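Long-range contacts in VP5 (Halorubrum pleomorphic virus 2, PDB 6QGI), which is the envelope protein of a pleomorphic virus of haloarchaea and probably mediates fusion of the viral membrane with that of the host cell: residues 16-21 against 107-112; 113-118 against 175-180. All blocks are in the same frame, centred on the assembly; numbering follows the deposited sequence.

Contact 1: 16-21 against 107-112; sequences VGWALR and TTVQSN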
# COMPACT_ATOMS: atom_id res chain seq x y z
N VAL A 16 1.42 3.89 -4.05
CA VAL A 16 2.48 3.41 -4.96
C VAL A 16 3.22 4.57 -5.66
O VAL A 16 4.06 4.30 -6.53
CB VAL A 16 1.92 2.40 -6.00
CG1 VAL A 16 1.40 1.13 -5.33
CG2 VAL A 16 0.85 3.02 -6.89
N GLY A 17 2.92 5.81 -5.26
CA GLY A 17 3.53 7.00 -5.84
C GLY A 17 5.03 7.06 -5.69
O GLY A 17 5.71 7.66 -6.52
N TRP A 18 5.56 6.38 -4.65
CA TRP A 18 6.98 6.27 -4.30
C TRP A 18 7.79 5.56 -5.38
O TRP A 18 9.01 5.71 -5.45
CB TRP A 18 7.13 5.51 -2.97
CG TRP A 18 6.58 4.12 -3.01
CD1 TRP A 18 5.31 3.73 -2.73
CD2 TRP A 18 7.31 2.93 -3.32
NE1 TRP A 18 5.17 2.38 -2.92
CE2 TRP A 18 6.40 1.85 -3.25
CE3 TRP A 18 8.65 2.66 -3.68
CZ2 TRP A 18 6.78 0.53 -3.51
CZ3 TRP A 18 9.02 1.35 -3.93
CH2 TRP A 18 8.10 0.30 -3.83
N ALA A 19 7.11 4.75 -6.21
CA ALA A 19 7.73 4.03 -7.31
C ALA A 19 7.69 4.88 -8.59
O ALA A 19 8.29 4.50 -9.59
CB ALA A 19 7.02 2.71 -7.53
N LEU A 20 7.00 6.04 -8.55
CA LEU A 20 6.88 6.92 -9.71
C LEU A 20 7.58 8.26 -9.54
O LEU A 20 8.17 8.76 -10.50
CB LEU A 20 5.40 7.16 -10.03
CG LEU A 20 4.65 5.97 -10.60
CD1 LEU A 20 3.19 6.26 -10.67
CD2 LEU A 20 5.16 5.61 -12.00
N ARG A 21 7.52 8.85 -8.33
CA ARG A 21 8.11 10.17 -8.05
C ARG A 21 8.50 10.29 -6.58
O ARG A 21 8.20 9.38 -5.81
CB ARG A 21 7.09 11.26 -8.41
CG ARG A 21 5.87 11.26 -7.48
CD ARG A 21 4.68 11.96 -8.06
NE ARG A 21 3.48 11.57 -7.32
CZ ARG A 21 2.68 10.57 -7.66
NH1 ARG A 21 2.94 9.85 -8.75
NH2 ARG A 21 1.62 10.28 -6.93
N THR A 107 16.96 6.06 -8.69
CA THR A 107 17.49 6.67 -7.47
C THR A 107 16.30 7.19 -6.65
O THR A 107 16.26 6.97 -5.45
CB THR A 107 18.53 7.77 -7.79
OG1 THR A 107 19.70 7.10 -8.24
CG2 THR A 107 18.90 8.64 -6.59
N THR A 108 15.30 7.81 -7.33
CA THR A 108 14.08 8.34 -6.71
C THR A 108 13.25 7.19 -6.12
O THR A 108 12.63 7.38 -5.09
CB THR A 108 13.29 9.18 -7.72
OG1 THR A 108 14.16 10.18 -8.27
CG2 THR A 108 12.09 9.87 -7.11
N VAL A 109 13.28 6.00 -6.75
CA VAL A 109 12.54 4.82 -6.27
C VAL A 109 13.30 4.26 -5.06
O VAL A 109 12.67 4.07 -4.01
CB VAL A 109 12.29 3.76 -7.37
CG1 VAL A 109 11.63 2.50 -6.81
CG2 VAL A 109 11.45 4.33 -8.50
N GLN A 110 14.63 4.03 -5.18
CA GLN A 110 15.48 3.51 -4.09
C GLN A 110 15.44 4.42 -2.86
O GLN A 110 15.33 3.91 -1.75
CB GLN A 110 16.93 3.37 -4.54
CG GLN A 110 17.20 2.25 -5.53
CD GLN A 110 18.55 2.41 -6.17
OE1 GLN A 110 18.99 3.51 -6.51
NE2 GLN A 110 19.25 1.30 -6.36
N SER A 111 15.52 5.75 -3.07
CA SER A 111 15.49 6.75 -1.99
C SER A 111 14.19 6.70 -1.23
O SER A 111 14.23 6.70 -0.01
CB SER A 111 15.72 8.16 -2.53
OG SER A 111 16.97 8.23 -3.19
N ASN A 112 13.05 6.63 -1.94
CA ASN A 112 11.73 6.57 -1.31
C ASN A 112 11.58 5.32 -0.46
O ASN A 112 11.08 5.41 0.66
CB ASN A 112 10.62 6.62 -2.35
CG ASN A 112 10.42 7.98 -2.98
OD1 ASN A 112 10.64 9.03 -2.37
ND2 ASN A 112 10.01 7.98 -4.23

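Contact 2: 113-118 against 175-180; sequences FLKTWN and TTMSVG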
# COMPACT_ATOMS: atom_id res chain seq x y z
N PHE A 113 12.05 4.17 -0.98
CA PHE A 113 12.02 2.87 -0.32
C PHE A 113 12.89 2.87 0.95
O PHE A 113 12.49 2.32 1.97
CB PHE A 113 12.47 1.79 -1.31
CG PHE A 113 12.61 0.39 -0.76
CD1 PHE A 113 11.50 -0.44 -0.64
CD2 PHE A 113 13.85 -0.12 -0.42
CE1 PHE A 113 11.63 -1.73 -0.13
CE2 PHE A 113 13.98 -1.42 0.09
CZ PHE A 113 12.87 -2.21 0.22
N LEU A 114 14.08 3.48 0.87
CA LEU A 114 15.01 3.51 2.00
C LEU A 114 14.64 4.58 3.03
O LEU A 114 14.91 4.37 4.21
CB LEU A 114 16.47 3.68 1.53
CG LEU A 114 17.01 2.52 0.68
CD1 LEU A 114 18.33 2.86 0.05
CD2 LEU A 114 17.02 1.22 1.46
N LYS A 115 13.99 5.68 2.61
CA LYS A 115 13.52 6.73 3.52
C LYS A 115 12.38 6.20 4.40
O LYS A 115 12.29 6.56 5.57
CB LYS A 115 13.07 7.97 2.75
CG LYS A 115 14.17 8.95 2.39
CD LYS A 115 13.64 10.11 1.56
CE LYS A 115 14.74 10.82 0.81
NZ LYS A 115 15.67 11.54 1.73
N THR A 116 11.53 5.33 3.82
CA THR A 116 10.41 4.67 4.49
C THR A 116 10.95 3.77 5.60
O THR A 116 10.38 3.76 6.69
CB THR A 116 9.56 3.88 3.47
OG1 THR A 116 9.18 4.75 2.41
CG2 THR A 116 8.31 3.24 4.08
N TRP A 117 12.08 3.05 5.34
CA TRP A 117 12.77 2.19 6.30
C TRP A 117 13.46 3.05 7.36
O TRP A 117 13.40 2.72 8.54
CB TRP A 117 13.78 1.25 5.60
CG TRP A 117 14.60 0.39 6.54
CD1 TRP A 117 15.83 0.69 7.04
CD2 TRP A 117 14.25 -0.89 7.07
NE1 TRP A 117 16.26 -0.33 7.86
CE2 TRP A 117 15.31 -1.31 7.90
CE3 TRP A 117 13.13 -1.73 6.93
CZ2 TRP A 117 15.29 -2.53 8.59
CZ3 TRP A 117 13.11 -2.94 7.61
CH2 TRP A 117 14.19 -3.34 8.42
N ASN A 118 14.13 4.15 6.92
CA ASN A 118 14.84 5.08 7.80
C ASN A 118 13.90 5.73 8.81
O ASN A 118 14.24 5.76 10.00
CB ASN A 118 15.57 6.14 6.98
CG ASN A 118 16.79 5.61 6.29
OD1 ASN A 118 17.19 4.46 6.48
ND2 ASN A 118 17.41 6.43 5.45
N THR A 175 25.37 8.44 -6.09
CA THR A 175 25.40 9.17 -4.81
C THR A 175 25.23 8.17 -3.66
O THR A 175 24.74 7.06 -3.89
CB THR A 175 24.31 10.27 -4.78
OG1 THR A 175 23.03 9.67 -4.91
CG2 THR A 175 24.51 11.34 -5.84
N THR A 176 25.64 8.56 -2.44
CA THR A 176 25.52 7.68 -1.27
C THR A 176 24.41 8.15 -0.33
O THR A 176 24.16 9.36 -0.20
CB THR A 176 26.85 7.55 -0.53
OG1 THR A 176 27.39 8.85 -0.30
CG2 THR A 176 27.86 6.69 -1.28
N MET A 177 23.74 7.19 0.30
CA MET A 177 22.64 7.41 1.23
C MET A 177 22.83 6.54 2.47
O MET A 177 23.12 5.35 2.34
CB MET A 177 21.30 7.08 0.54
CG MET A 177 20.09 7.43 1.35
SD MET A 177 18.56 6.86 0.59
CE MET A 177 17.42 7.45 1.77
N SER A 178 22.68 7.12 3.67
CA SER A 178 22.79 6.36 4.91
C SER A 178 21.45 5.68 5.21
O SER A 178 20.41 6.33 5.12
CB SER A 178 23.22 7.26 6.07
OG SER A 178 23.53 6.50 7.22
N VAL A 179 21.47 4.37 5.49
CA VAL A 179 20.26 3.61 5.78
C VAL A 179 20.33 3.11 7.22
O VAL A 179 21.34 2.52 7.63
CB VAL A 179 19.96 2.47 4.77
CG1 VAL A 179 18.72 1.66 5.17
CG2 VAL A 179 19.79 3.02 3.36
N GLY A 180 19.24 3.35 7.96
CA GLY A 180 19.07 2.96 9.35
C GLY A 180 19.12 1.47 9.54
O GLY A 180 18.69 0.72 8.66

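Contact 1: 16-21 against 107-112
The side-chain amide of N112, on the long helix 91-133, reaches across to the backbone of the 16-21 loop. Its ND2 gives a fairly straight hydrogen bond to W18 O (2.8 Å, N-H...O 162°), and that oxygen lies close to the amide plane of N112. The same nitrogen also makes a weak, bent bond to R21 O at 2.8 Å (126°). At its other end the amide uses OD1 to accept from F23 N, just past the segment.

Around this grip the fit is close. N112 CB sits 3.7 Å from W18 CB, and one helical turn back V109 divides its two methyls between the carbonyl of A19 and the W18 ring. Its chi1 of 175° sets CG1 anti to the backbone N, where it comes obliquely to W18 CZ3 at 4.1 Å, and leaves CG2 beside the backbone N, 3.3 Å from A19 O. M235 of helix 225-253 touches both W18 and V109. Next to V109, T108 CG2 packs on the backbone of R21, 3.7 Å from R21 C; the guanidinium of R21 turns to a salt bridge with D289 instead, and A19 O is bonded by Y105 OH.

The polar half of the contact is thus made with backbone oxygens of the loop, the apolar half largely with the W18 side chain: one buried asparagine satisfies W18 O well and R21 O only weakly, and small aliphatic groups fill in beside it.

Contact 2: 113-118 against 175-180
The face of helix 91-133 that carries L114, W117 and N118 packs against the start of strand 176-186, in a four-stranded antiparallel sheet; helix and strand segments run at 29° to each other, 8.8 Å apart at closest approach. The amide of N118 bridges the two backbone groups flanking V179: OD1 accepts from G180 N (2.8 Å) and ND2 gives to S178 O at 3.0 Å. The first bond is nearly straight (168°), although G180 N stands above the carbonyl plane of N118. Beside it W117, its CG anti to the backbone N (chi1 176°), gives a bent hydrogen bond from NE1 to G180 O at 2.8 Å; the oxygen lies in the indole plane, but NE1 stands above the carbonyl plane of G180.

Apolar contacts fill the remainder. V179 stands among the three helix residues, with CG2 against L114 CD1 (3.6 Å) and CG1 against W117 CD1 (3.6 Å). M177, stretched out fully, lays SD beside L114 and ends with CE 3.6 Å from K115 CG.

M177 and V179 make backbone bonds to F169 and T167 of strand 167-170, whereas S178 O and G180 N turn to N118. The helix therefore satisfies backbone groups that the pairing with 167-170 does not use.

In the fold
Both contacts hang on adjoining stretches of helix 91-133, with their centres 12 Å apart, and they touch where the methyl of M177 packs near the backbone of S111. Both are buried. Contact 1 lies about 13 Å from the centre of the chain against 19 Å for contact 2, which has an exposed margin at K115. Each relies on an asparagine amide that grips backbone, but the partners differ. In contact 1 an irregular loop near the N terminus is held mainly by its carbonyl oxygens. In contact 2 the partner is a regular strand, gripped at both N-H and C=O, with a larger buried area and more apolar side-chain pairs. The helix so joins the loop to the small sheet.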